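Local coordinates for uncharacterized protein (Enterococcus faecalis, PDB 3D3Y), which is of unknown function but is related to the M16 family of metallopeptidases and may bind a metal ion, at residues E390-A393 and R394-V398; E379-P382 and Q383-L386; S307-T310 and F311-F314. One frame throughout, in Å; residues are numbered along the deposited sequence.

Overall arrangement
The three contacts lie in the C-terminal half of the chain, the half built around the sheet containing strands 303-309 and 314-321. Contact 3 is the hairpin that joins those two strands. Contact 2 is the turn leading out of helix 368-380, and contact 1 is nearly the whole of the next helix, 388-397. The turn links the other two: Met-381 CE packs 3.3 Å from Phe-311 CE1 of contact 3, and Leu-386 CD2 lies 3.7 Å from Arg-394 CD of contact 1. Contacts 1 and 3 do not touch, their nearest atoms being about 9 Å apart. A bound acetate, probably from the crystallisation liquor, lies about 4 Å from the side chain of Phe-314 in contact 3.

Contact 1: E390-A393 and R394-V398; sequences EWIA and RINAV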
ATOM      1  N   GLU A 390     -14.360   8.912 -17.665  1.00 34.31           N
ATOM      2  CA  GLU A 390     -13.370   9.980 -17.779  1.00 34.34           C
ATOM      3  C   GLU A 390     -11.932   9.480 -17.589  1.00 32.91           C
ATOM      4  O   GLU A 390     -11.000   9.962 -18.238  1.00 32.26           O
ATOM      5  CB  GLU A 390     -13.664  11.119 -16.800  1.00 35.33           C
ATOM      6  CG  GLU A 390     -12.564  12.236 -16.791  1.00 39.31           C
ATOM      7  CD  GLU A 390     -12.530  13.107 -18.074  1.00 42.73           C
ATOM      8  OE1 GLU A 390     -13.465  12.997 -18.891  1.00 44.76           O
ATOM      9  OE2 GLU A 390     -11.581  13.921 -18.254  1.00 45.63           O
ATOM     10  N   TRP A 391     -11.758   8.504 -16.709  1.00 31.86           N
ATOM     11  CA  TRP A 391     -10.439   7.894 -16.498  1.00 32.42           C
ATOM     12  C   TRP A 391      -9.931   7.341 -17.830  1.00 31.71           C
ATOM     13  O   TRP A 391      -8.817   7.654 -18.275  1.00 30.96           O
ATOM     14  CB  TRP A 391     -10.523   6.795 -15.418  1.00 32.95           C
ATOM     15  CG  TRP A 391      -9.182   6.330 -14.960  1.00 32.77           C
ATOM     16  CD1 TRP A 391      -8.493   6.754 -13.850  1.00 33.75           C
ATOM     17  CD2 TRP A 391      -8.338   5.372 -15.618  1.00 34.86           C
ATOM     18  NE1 TRP A 391      -7.272   6.108 -13.776  1.00 35.81           N
ATOM     19  CE2 TRP A 391      -7.149   5.258 -14.845  1.00 32.94           C
ATOM     20  CE3 TRP A 391      -8.482   4.588 -16.767  1.00 32.86           C
ATOM     21  CZ2 TRP A 391      -6.110   4.379 -15.180  1.00 36.83           C
ATOM     22  CZ3 TRP A 391      -7.430   3.714 -17.114  1.00 34.86           C
ATOM     23  CH2 TRP A 391      -6.263   3.619 -16.322  1.00 34.15           C
ATOM     24  N   ILE A 392     -10.771   6.536 -18.471  1.00 31.86           N
ATOM     25  CA  ILE A 392     -10.462   5.944 -19.778  1.00 32.62           C
ATOM     26  C   ILE A 392     -10.200   7.004 -20.863  1.00 32.50           C
ATOM     27  O   ILE A 392      -9.244   6.892 -21.636  1.00 32.27           O
ATOM     28  CB  ILE A 392     -11.596   4.958 -20.208  1.00 32.82           C
ATOM     29  CG1 ILE A 392     -11.494   3.664 -19.401  1.00 34.60           C
ATOM     30  CG2 ILE A 392     -11.546   4.632 -21.730  1.00 33.23           C
ATOM     31  CD1 ILE A 392     -12.834   2.985 -19.150  1.00 40.11           C
ATOM     32  N   ALA A 393     -11.044   8.028 -20.920  1.00 31.76           N
ATOM     33  CA  ALA A 393     -10.831   9.138 -21.849  1.00 31.77           C
ATOM     34  C   ALA A 393      -9.448   9.811 -21.632  1.00 32.26           C
ATOM     35  O   ALA A 393      -8.712  10.131 -22.587  1.00 31.99           O
ATOM     36  CB  ALA A 393     -11.951  10.152 -21.705  1.00 31.45           C
ATOM     37  N   ARG A 394      -9.083   9.999 -20.373  1.00 31.47           N
ATOM     38  CA  ARG A 394      -7.818  10.660 -20.083  1.00 31.51           C
ATOM     39  C   ARG A 394      -6.625   9.791 -20.472  1.00 32.13           C
ATOM     40  O   ARG A 394      -5.645  10.309 -21.049  1.00 32.70           O
ATOM     41  CB  ARG A 394      -7.768  11.142 -18.635  1.00 30.17           C
ATOM     42  CG  ARG A 394      -8.584  12.433 -18.477  1.00 30.95           C
ATOM     43  CD  ARG A 394      -8.508  12.966 -17.079  1.00 28.87           C
ATOM     44  NE  ARG A 394      -9.367  14.136 -16.913  1.00 29.36           N
ATOM     45  CZ  ARG A 394      -9.197  15.040 -15.943  1.00 30.12           C
ATOM     46  NH1 ARG A 394      -8.191  14.913 -15.075  1.00 28.71           N
ATOM     47  NH2 ARG A 394     -10.005  16.074 -15.861  1.00 27.94           N
ATOM     48  N   ILE A 395      -6.704   8.480 -20.218  1.00 31.81           N
ATOM     49  CA  ILE A 395      -5.673   7.572 -20.769  1.00 31.73           C
ATOM     50  C   ILE A 395      -5.566   7.653 -22.298  1.00 32.81           C
ATOM     51  O   ILE A 395      -4.461   7.815 -22.874  1.00 32.20           O
ATOM     52  CB  ILE A 395      -5.884   6.098 -20.300  1.00 32.62           C
ATOM     53  CG1 ILE A 395      -5.576   5.988 -18.797  1.00 31.85           C
ATOM     54  CG2 ILE A 395      -4.960   5.144 -21.061  1.00 31.00           C
ATOM     55  CD1 ILE A 395      -4.058   6.183 -18.421  1.00 36.17           C
ATOM     56  N   ASN A 396      -6.714   7.550 -22.962  1.00 33.37           N
ATOM     57  CA  ASN A 396      -6.773   7.673 -24.430  1.00 34.16           C
ATOM     58  C   ASN A 396      -6.179   8.962 -25.012  1.00 34.41           C
ATOM     59  O   ASN A 396      -5.602   8.938 -26.088  1.00 34.44           O
ATOM     60  CB  ASN A 396      -8.208   7.480 -24.930  1.00 33.72           C
ATOM     61  CG  ASN A 396      -8.633   6.029 -24.944  1.00 34.84           C
ATOM     62  OD1 ASN A 396      -7.826   5.112 -25.192  1.00 34.26           O
ATOM     63  ND2 ASN A 396      -9.895   5.805 -24.676  1.00 35.13           N
ATOM     64  N   ALA A 397      -6.301  10.074 -24.282  1.00 34.78           N
ATOM     65  CA  ALA A 397      -5.915  11.388 -24.795  1.00 35.15           C
ATOM     66  C   ALA A 397      -4.439  11.750 -24.612  1.00 34.51           C
ATOM     67  O   ALA A 397      -3.996  12.802 -25.119  1.00 34.67           O
ATOM     68  CB  ALA A 397      -6.808  12.494 -24.196  1.00 35.23           C
ATOM     69  N   VAL A 398      -3.686  10.922 -23.874  1.00 32.75           N
ATOM     70  CA  VAL A 398      -2.264  11.210 -23.671  1.00 32.11           C
ATOM     71  C   VAL A 398      -1.532  11.319 -25.010  1.00 31.61           C
ATOM     72  O   VAL A 398      -1.677  10.448 -25.863  1.00 31.60           O
ATOM     73  CB  VAL A 398      -1.552  10.192 -22.724  1.00 32.01           C
ATOM     74  CG1 VAL A 398      -0.045  10.515 -22.612  1.00 30.65           C
ATOM     75  CG2 VAL A 398      -2.210  10.185 -21.322  1.00 30.25           C
TER
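Four successive backbone hydrogen bonds, from the amides of Arg-394, Ile-395, Asn-396 and Ala-397 to the carbonyls of Glu-390, Trp-391, Ile-392 and Ala-393, carry residues 390-397 as alpha-helix. This is nearly the whole of helix 388-397, and the i to i+4 spacing that defines the helix also pairs side chains one turn apart.

On one side Glu-390 and Arg-394 form an intrahelical salt bridge. Glu-390 swings its CG away from its own backbone N (chi1 175°) and then bends at chi2, which carries the carboxylate round to the arginine. Arg-394 NE donates to Glu-390 OE2, 2.6 Å away, and meets the lone pair that faces away from OE1. The oxygen comes in at the guanidinium edge, near its plane, while the carboxylate itself is turned 77° against that plane. The bridge rests on NE, with Arg-394 NH2 3.6 Å from Glu-390 OE2.

The pairing of Trp-391 with Ile-395 is apolar. Ile-395 lies alongside Trp-391 and sets its CG1 over one face of the indole, 3.6 Å from the centroid of the six-membered ring, in a CH-pi contact displaced toward the rim. Trp-391 CZ3 lies closest to Ile-395 CG1, at 3.4 Å. Tyr-361 stacks on the same indole and Phe-273 meets it edge-to-face, which ties this helix to helices 347-364 and 272-284.

Ile-392 and Asn-396 also run side by side. The side-chain amide of Asn-396 has its main polar partner in Lys-358, whose NZ bonds to OD1, while ND2 of Asn-396 rests 3.6 Å from the CG2 methyl of Ile-392.

Contact 2: E379-P382 and Q383-L386; sequences ELMP and QTML
Two hydrogen bonds from Thr-384 grip the carbonyl oxygen of Met-381, a selenomethionine in this model. The hydroxyl makes the shorter one, Thr-384 OG1 donating to Met-381 O at 2.8 Å, and it approaches in the carbonyl plane. The amide of the same residue adds a second, with Thr-384 N at 3.2 Å from Met-381 O. That bond is nearly straight at the hydrogen (165°), but the donor stands well above the carbonyl plane, so the two donors reach the oxygen from different directions. A chi1 of 69° sets OG1 of Thr-384 between its own backbone N and carbonyl carbon, and so brings it to the oxygen that the amide already meets.

The amide bond closes a type I beta turn from Met-381 to Thr-384, with Pro-382 and Gln-383 at its corners. Met-381 is the first residue beyond helix 368-380 to abandon helical angles, and the turn starts the loop that leads to helix 388-397. The ring of Pro-382 holds phi at -61°, a value that suits the first corner of such a turn.

The CG2 methyl of Thr-384 rests against CB of Met-381 at 3.5 Å, beside the bonded hydroxyl. The rest of the Met-381 side chain leads off toward Phe-234 and Phe-311, while Thr-384 touches Tyr-267. Met-385, also a selenomethionine, has its CG close by, 2.9 Å from Pro-382 O, with Met-385 SE behind at 3.5 Å from the same oxygen.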
ATOM      1  N   GLU A 379     -12.708   9.990  -0.514  1.00 40.45           N
ATOM      2  CA  GLU A 379     -12.992  10.608   0.768  1.00 41.53           C
ATOM      3  C   GLU A 379     -11.850  11.537   1.161  1.00 42.05           C
ATOM      4  O   GLU A 379     -12.080  12.656   1.574  1.00 41.37           O
ATOM      5  CB  GLU A 379     -13.189   9.526   1.837  1.00 41.64           C
ATOM      6  CG  GLU A 379     -13.268  10.038   3.274  1.00 41.79           C
ATOM      7  CD  GLU A 379     -14.470  10.937   3.515  1.00 43.32           C
ATOM      8  OE1 GLU A 379     -15.448  10.870   2.730  1.00 39.96           O
ATOM      9  OE2 GLU A 379     -14.430  11.710   4.508  1.00 44.31           O
ATOM     10  N   LEU A 380     -10.619  11.068   1.004  1.00 42.74           N
ATOM     11  CA  LEU A 380      -9.444  11.898   1.258  1.00 44.16           C
ATOM     12  C   LEU A 380      -9.362  13.107   0.328  1.00 45.06           C
ATOM     13  O   LEU A 380      -9.215  14.249   0.771  1.00 45.33           O
ATOM     14  CB  LEU A 380      -8.170  11.059   1.145  1.00 43.66           C
ATOM     15  CG  LEU A 380      -8.103   9.853   2.078  1.00 43.81           C
ATOM     16  CD1 LEU A 380      -6.938   8.966   1.717  1.00 45.64           C
ATOM     17  CD2 LEU A 380      -8.010  10.265   3.535  1.00 45.46           C
HETATM   18  N   MSE A 381      -9.490  12.862  -0.969  1.00 45.63           N
HETATM   19  CA  MSE A 381      -9.272  13.909  -1.941  1.00 46.72           C
HETATM   20  C   MSE A 381     -10.440  14.059  -2.862  1.00 46.45           C
HETATM   21  O   MSE A 381     -10.420  13.546  -3.992  1.00 45.42           O
HETATM   22  CB  MSE A 381      -8.015  13.617  -2.726  1.00 46.51           C
HETATM   23  CG  MSE A 381      -6.825  13.453  -1.841  1.00 46.95           C
HETATM   24 SE   MSE A 381      -5.356  13.045  -2.971  0.70 50.67          SE
HETATM   25  CE  MSE A 381      -5.309  11.142  -2.922  1.00 38.96           C
ATOM     26  N   PRO A 382     -11.451  14.806  -2.396  1.00 46.92           N
ATOM     27  CA  PRO A 382     -12.785  14.871  -2.979  1.00 47.95           C
ATOM     28  C   PRO A 382     -12.831  15.379  -4.402  1.00 48.42           C
ATOM     29  O   PRO A 382     -13.798  15.127  -5.112  1.00 49.11           O
ATOM     30  CB  PRO A 382     -13.530  15.856  -2.058  1.00 47.61           C
ATOM     31  CG  PRO A 382     -12.758  15.865  -0.799  1.00 47.67           C
ATOM     32  CD  PRO A 382     -11.336  15.687  -1.222  1.00 47.05           C
ATOM     33  N   GLN A 383     -11.826  16.112  -4.830  1.00 49.29           N
ATOM     34  CA  GLN A 383     -11.948  16.687  -6.156  1.00 50.47           C
ATOM     35  C   GLN A 383     -10.925  16.191  -7.136  1.00 49.70           C
ATOM     36  O   GLN A 383     -10.671  16.809  -8.164  1.00 50.21           O
ATOM     37  CB  GLN A 383     -12.103  18.213  -6.098  1.00 50.97           C
ATOM     38  CG  GLN A 383     -13.581  18.601  -5.767  1.00 52.53           C
ATOM     39  CD  GLN A 383     -13.767  20.021  -5.253  1.00 53.38           C
ATOM     40  OE1 GLN A 383     -13.674  21.006  -6.014  1.00 56.54           O
ATOM     41  NE2 GLN A 383     -14.084  20.135  -3.957  1.00 56.24           N
ATOM     42  N   THR A 384     -10.387  15.014  -6.822  1.00 48.46           N
ATOM     43  CA  THR A 384      -9.569  14.262  -7.744  1.00 47.97           C
ATOM     44  C   THR A 384     -10.447  13.206  -8.398  1.00 47.37           C
ATOM     45  O   THR A 384      -9.955  12.361  -9.117  1.00 46.91           O
ATOM     46  CB  THR A 384      -8.409  13.574  -7.006  1.00 48.09           C
ATOM     47  OG1 THR A 384      -8.939  12.532  -6.180  1.00 48.89           O
ATOM     48  CG2 THR A 384      -7.705  14.572  -6.125  1.00 48.48           C
HETATM   49  N   MSE A 385     -11.759  13.293  -8.140  1.00 47.24           N
HETATM   50  CA  MSE A 385     -12.753  12.269  -8.513  1.00 46.89           C
HETATM   51  C   MSE A 385     -12.955  12.165 -10.001  1.00 46.14           C
HETATM   52  O   MSE A 385     -13.303  13.161 -10.663  1.00 46.21           O
HETATM   53  CB  MSE A 385     -14.121  12.615  -7.920  1.00 47.09           C
HETATM   54  CG  MSE A 385     -14.193  12.516  -6.424  1.00 47.78           C
HETATM   55 SE   MSE A 385     -16.024  12.536  -5.738  0.50 48.62          SE
HETATM   56  CE  MSE A 385     -16.877  11.221  -6.942  1.00 46.02           C
ATOM     57  N   LEU A 386     -12.772  10.961 -10.529  1.00 45.04           N
ATOM     58  CA  LEU A 386     -12.971  10.716 -11.958  1.00 43.44           C
ATOM     59  C   LEU A 386     -13.867   9.497 -12.159  1.00 42.41           C
ATOM     60  O   LEU A 386     -13.691   8.486 -11.493  1.00 42.18           O
ATOM     61  CB  LEU A 386     -11.616  10.558 -12.661  1.00 43.44           C
ATOM     62  CG  LEU A 386     -11.101  11.692 -13.561  1.00 44.42           C
ATOM     63  CD1 LEU A 386     -11.559  13.094 -13.170  1.00 44.57           C
ATOM     64  CD2 LEU A 386      -9.618  11.701 -13.751  1.00 42.84           C
TER

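Contact 3: S307-T310 and F311-F314; sequences SIDT and FRGF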
ATOM      1  N   SER A 307       8.475   1.271 -12.084  1.00 33.56           N
ATOM      2  CA  SER A 307       7.266   1.366 -11.257  1.00 34.01           C
ATOM      3  C   SER A 307       7.192   2.808 -10.822  1.00 32.71           C
ATOM      4  O   SER A 307       8.229   3.456 -10.695  1.00 33.13           O
ATOM      5  CB  SER A 307       7.411   0.537  -9.979  1.00 34.49           C
ATOM      6  OG  SER A 307       7.578  -0.818 -10.316  1.00 39.10           O
ATOM      7  N   ILE A 308       5.978   3.280 -10.558  1.00 32.02           N
ATOM      8  CA  ILE A 308       5.722   4.663 -10.085  1.00 31.56           C
ATOM      9  C   ILE A 308       4.940   4.683  -8.761  1.00 31.42           C
ATOM     10  O   ILE A 308       4.179   3.768  -8.468  1.00 30.60           O
ATOM     11  CB  ILE A 308       4.960   5.537 -11.123  1.00 31.19           C
ATOM     12  CG1 ILE A 308       3.659   4.838 -11.570  1.00 32.51           C
ATOM     13  CG2 ILE A 308       5.876   5.827 -12.296  1.00 33.60           C
ATOM     14  CD1 ILE A 308       2.671   5.740 -12.475  1.00 30.93           C
ATOM     15  N   ASP A 309       5.135   5.750  -7.985  1.00 31.73           N
ATOM     16  CA  ASP A 309       4.391   5.977  -6.779  1.00 31.08           C
ATOM     17  C   ASP A 309       3.948   7.433  -6.867  1.00 31.25           C
ATOM     18  O   ASP A 309       4.769   8.363  -6.776  1.00 30.87           O
ATOM     19  CB  ASP A 309       5.306   5.730  -5.572  1.00 32.14           C
ATOM     20  CG  ASP A 309       4.633   6.002  -4.227  1.00 33.29           C
ATOM     21  OD1 ASP A 309       3.717   6.844  -4.126  1.00 32.93           O
ATOM     22  OD2 ASP A 309       5.077   5.376  -3.232  1.00 38.77           O
ATOM     23  N   THR A 310       2.647   7.614  -7.057  1.00 30.83           N
ATOM     24  CA  THR A 310       2.048   8.940  -7.269  1.00 30.94           C
ATOM     25  C   THR A 310       1.544   9.549  -5.954  1.00 30.66           C
ATOM     26  O   THR A 310       0.797  10.556  -5.957  1.00 30.20           O
ATOM     27  CB  THR A 310       0.883   8.853  -8.296  1.00 30.69           C
ATOM     28  OG1 THR A 310      -0.111   7.962  -7.790  1.00 31.96           O
ATOM     29  CG2 THR A 310       1.385   8.267  -9.613  1.00 31.13           C
ATOM     30  N   PHE A 311       1.924   8.937  -4.832  1.00 30.57           N
ATOM     31  CA  PHE A 311       1.737   9.552  -3.517  1.00 31.20           C
ATOM     32  C   PHE A 311       3.056  10.060  -2.874  1.00 30.84           C
ATOM     33  O   PHE A 311       3.034  10.935  -1.997  1.00 30.22           O
ATOM     34  CB  PHE A 311       0.916   8.611  -2.603  1.00 33.01           C
ATOM     35  CG  PHE A 311      -0.521   8.402  -3.107  1.00 33.40           C
ATOM     36  CD1 PHE A 311      -1.586   9.030  -2.481  1.00 37.01           C
ATOM     37  CD2 PHE A 311      -0.777   7.642  -4.244  1.00 36.41           C
ATOM     38  CE1 PHE A 311      -2.903   8.863  -2.966  1.00 37.41           C
ATOM     39  CE2 PHE A 311      -2.086   7.501  -4.750  1.00 33.55           C
ATOM     40  CZ  PHE A 311      -3.132   8.091  -4.100  1.00 34.78           C
ATOM     41  N   ARG A 312       4.191   9.550  -3.345  1.00 30.73           N
ATOM     42  CA  ARG A 312       5.496   9.998  -2.843  1.00 31.04           C
ATOM     43  C   ARG A 312       6.362  10.627  -3.944  1.00 31.07           C
ATOM     44  O   ARG A 312       7.513  10.961  -3.686  1.00 31.82           O
ATOM     45  CB  ARG A 312       6.262   8.855  -2.121  1.00 30.41           C
ATOM     46  CG  ARG A 312       5.566   8.321  -0.883  1.00 30.28           C
ATOM     47  CD  ARG A 312       6.396   7.281  -0.140  1.00 30.65           C
ATOM     48  NE  ARG A 312       6.620   6.064  -0.903  1.00 36.40           N
ATOM     49  CZ  ARG A 312       7.503   5.135  -0.542  1.00 37.76           C
ATOM     50  NH1 ARG A 312       8.238   5.310   0.557  1.00 38.46           N
ATOM     51  NH2 ARG A 312       7.643   4.047  -1.267  1.00 36.46           N
ATOM     52  N   GLY A 313       5.817  10.766  -5.160  1.00 31.70           N
ATOM     53  CA  GLY A 313       6.462  11.525  -6.266  1.00 31.86           C
ATOM     54  C   GLY A 313       7.809  11.012  -6.780  1.00 32.16           C
ATOM     55  O   GLY A 313       8.732  11.791  -7.037  1.00 32.50           O
ATOM     56  N   PHE A 314       7.888   9.711  -6.992  1.00 33.29           N
ATOM     57  CA  PHE A 314       9.103   9.085  -7.445  1.00 33.94           C
ATOM     58  C   PHE A 314       8.792   7.856  -8.278  1.00 34.91           C
ATOM     59  O   PHE A 314       7.656   7.362  -8.319  1.00 34.50           O
ATOM     60  CB  PHE A 314      10.072   8.824  -6.278  1.00 33.61           C
ATOM     61  CG  PHE A 314       9.851   7.522  -5.547  1.00 34.55           C
ATOM     62  CD1 PHE A 314      10.821   6.536  -5.595  1.00 34.85           C
ATOM     63  CD2 PHE A 314       8.709   7.296  -4.768  1.00 34.67           C
ATOM     64  CE1 PHE A 314      10.654   5.321  -4.916  1.00 34.15           C
ATOM     65  CE2 PHE A 314       8.529   6.077  -4.086  1.00 35.98           C
ATOM     66  CZ  PHE A 314       9.497   5.091  -4.166  1.00 35.13           C
TER
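Asp-309 turns its CG away from the backbone N (chi1 177°), which swings the carboxylate toward the following loop, and Arg-312 bends its chain at chi3 (-65°) to bring NE back to it. The two carboxylate oxygens then divide the work. OD1 of Asp-309 accepts hydrogen bonds from two backbone amides, Phe-311 N at 2.8 Å and Arg-312 N at 2.9 Å. The first arrives nearly along the C-O axis and the second from above the carboxylate plane, so one oxygen holds two consecutive peptides of the loop.

OD2 of Asp-309 takes a salt bridge from Arg-312 NE at 2.9 Å. The bond is close to straight, 172° at the hydrogen, and lies in the guanidinium plane, although the nitrogen stands above the plane of the carboxylate. The far end of the arginine is engaged elsewhere: NH2 bonds to Gln-159 OE1 and NH1 to Gln-169 OE1. With these partners, the buried guanidinium joins the loop to the other half of the chain.

Carbon packing completes the contact. The CE2 atom of the Phe-314 ring reaches 3.6 Å from CB of Asp-309, and Phe-163 meets that ring edge-to-face. Phe-311 packs on Ile-233 and makes a cation-pi contact with Lys-82.

Asp-309 and Phe-314 form an antiparallel hydrogen-bonded pair. Asp-309 N donates to Phe-314 O at 3.0 Å, while Asp-309 O receives weak bonds from both Gly-313 N and Phe-314 N. Gly-313, with positive phi, and Phe-314 thus both face Asp-309, a G1 beta bulge, and together with the Asx turn made by OD1 they close the beta-hairpin between strands 303-309 and 314-321.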